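Molybdopterin-guanine dinucleotide biosynthesis protein B (Bacillus subtilis subsp. spizizenii, PDB 4OYH) binds GTP, probably hydrolyses it weakly, and may act as an adapter for efficient biosynthesis and use of the molybdopterin guanine dinucleotide cofactor. Local coordinates at residues 28-33 with 105-110. The protein carries 2 engineered substitutions. Sequence-based numbering, arbitrary orientation.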
# COMPACT_ATOMS: atom_id res chain seq x y z
N GLU A 28 -6.90 -18.81 1.41
CA GLU A 28 -5.55 -19.33 1.48
C GLU A 28 -5.32 -20.46 0.52
O GLU A 28 -4.34 -20.45 -0.23
CB GLU A 28 -5.28 -19.85 2.88
CG GLU A 28 -4.41 -19.02 3.71
CD GLU A 28 -3.62 -19.91 4.63
OE1 GLU A 28 -4.27 -20.68 5.38
OE2 GLU A 28 -2.36 -19.85 4.59
N ARG A 29 -6.19 -21.45 0.59
CA ARG A 29 -6.20 -22.54 -0.37
C ARG A 29 -6.23 -22.05 -1.82
O ARG A 29 -5.47 -22.52 -2.65
CB ARG A 29 -7.38 -23.46 -0.12
CG ARG A 29 -7.00 -24.87 0.22
CD ARG A 29 -6.45 -24.98 1.64
NE ARG A 29 -7.05 -26.08 2.40
CZ ARG A 29 -8.35 -26.22 2.65
NH1 ARG A 29 -9.24 -25.33 2.21
NH2 ARG A 29 -8.77 -27.26 3.36
N ILE A 30 -7.07 -21.08 -2.11
CA ILE A 30 -7.12 -20.52 -3.46
C ILE A 30 -5.84 -19.81 -3.88
O ILE A 30 -5.41 -19.93 -5.03
CB ILE A 30 -8.23 -19.52 -3.61
CG1 ILE A 30 -9.59 -20.18 -3.33
CG2 ILE A 30 -8.17 -18.85 -4.99
CD1 ILE A 30 -10.69 -19.17 -3.01
N LEU A 31 -5.28 -19.01 -2.99
CA LEU A 31 -4.08 -18.29 -3.36
C LEU A 31 -2.86 -19.21 -3.55
O LEU A 31 -2.09 -19.02 -4.50
CB LEU A 31 -3.76 -17.22 -2.33
CG LEU A 31 -4.78 -16.10 -2.24
CD1 LEU A 31 -4.47 -15.17 -1.07
CD2 LEU A 31 -4.83 -15.32 -3.56
N GLU A 32 -2.73 -20.22 -2.69
CA GLU A 32 -1.64 -21.20 -2.80
C GLU A 32 -1.73 -21.84 -4.19
O GLU A 32 -0.76 -21.83 -4.95
CB GLU A 32 -1.74 -22.28 -1.70
CG GLU A 32 -1.38 -21.76 -0.26
CD GLU A 32 -2.11 -22.48 0.90
OE1 GLU A 32 -1.81 -22.18 2.08
OE2 GLU A 32 -2.98 -23.33 0.65
N LYS A 33 -2.90 -22.33 -4.54
CA LYS A 33 -3.04 -22.97 -5.83
C LYS A 33 -2.87 -22.01 -7.01
O LYS A 33 -2.49 -22.44 -8.08
CB LYS A 33 -4.38 -23.70 -5.93
CG LYS A 33 -4.33 -24.86 -6.91
CD LYS A 33 -5.39 -25.93 -6.61
CE LYS A 33 -5.23 -27.14 -7.53
NZ LYS A 33 -6.45 -28.02 -7.59
N CYS A 105 -6.13 -10.42 -12.12
CA CYS A 105 -7.45 -10.73 -11.58
C CYS A 105 -7.47 -10.47 -10.08
O CYS A 105 -6.47 -10.06 -9.50
CB CYS A 105 -7.82 -12.17 -11.89
SG CYS A 105 -6.57 -13.36 -11.39
N LEU A 106 -8.62 -10.68 -9.45
CA LEU A 106 -8.75 -10.25 -8.06
C LEU A 106 -9.72 -11.10 -7.24
O LEU A 106 -10.86 -11.36 -7.64
CB LEU A 106 -9.14 -8.78 -8.02
CG LEU A 106 -9.44 -8.18 -6.65
CD1 LEU A 106 -8.18 -8.16 -5.72
CD2 LEU A 106 -10.02 -6.82 -6.84
N LEU A 107 -9.19 -11.55 -6.11
CA LEU A 107 -9.92 -12.23 -5.05
C LEU A 107 -10.27 -11.21 -3.99
O LEU A 107 -9.38 -10.54 -3.47
CB LEU A 107 -9.07 -13.34 -4.41
CG LEU A 107 -9.61 -14.75 -4.19
CD1 LEU A 107 -8.89 -15.42 -3.06
CD2 LEU A 107 -11.06 -14.80 -3.96
N ILE A 108 -11.55 -11.07 -3.69
CA ILE A 108 -11.97 -10.13 -2.64
C ILE A 108 -12.60 -10.89 -1.46
O ILE A 108 -13.49 -11.72 -1.67
CB ILE A 108 -12.98 -9.11 -3.17
CG1 ILE A 108 -12.46 -8.47 -4.46
CG2 ILE A 108 -13.31 -8.13 -2.07
CD1 ILE A 108 -13.10 -7.18 -4.83
N GLU A 109 -12.13 -10.63 -0.24
CA GLU A 109 -12.86 -11.05 0.96
C GLU A 109 -13.80 -9.90 1.39
O GLU A 109 -13.33 -8.81 1.67
CB GLU A 109 -11.87 -11.43 2.07
CG GLU A 109 -12.47 -11.60 3.48
CD GLU A 109 -11.45 -12.17 4.50
OE1 GLU A 109 -11.70 -12.05 5.72
OE2 GLU A 109 -10.42 -12.73 4.10
N GLY A 110 -15.12 -10.13 1.44
CA GLY A 110 -16.07 -9.06 1.85
C GLY A 110 -16.73 -8.22 0.73
O GLY A 110 -16.84 -8.73 -0.38
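Leu107 reaches Ile30 and Leu31 through aliphatic carbons, the nearest pairs being methyl to methyl, with no ring, amide, carboxylate or guanidinium face or edge taking part. The strand residue points at helix 23-35 and places its CD1 methyl against both helical side chains. Leu107 CD1 lies 4.0 Å from Ile30 CG2, and Ile30 CB and CD1 are scarcely farther, so this one methyl faces the branch point of the isoleucine as well as its tip. With CG2 anti to the backbone N and CG1 beside it (chi1 -61°), Ile30 turns both branches to the strand. Leu31 starts out across the line to the strand, but its end bends nearer and brings CD2 to 4.1 Å from Leu107 CD1. The contact is small and buried, with 8.6 Å between the CA atoms of Leu31 and Leu107.

The surrounding fold extends this apolar layer: Ile30 also packs on Val164, Val167 and Leu168 of helix 161-171, and Leu31 on Leu41 and Cys43 of strand 41-46. Gln66 of the second subunit packs on Leu31 as well. Leu106 and Ile108 instead pack against helix 91-100.

Strand 105-109 lies between strands 12-16 and 41-46 in the parallel sheet, and helix 23-35, whose first turn includes Lys23 and Thr24 of the probable P-loop, covers it in the beta-alpha-beta crossover joining those two strands, an arrangement characteristic of P-loop NTPases.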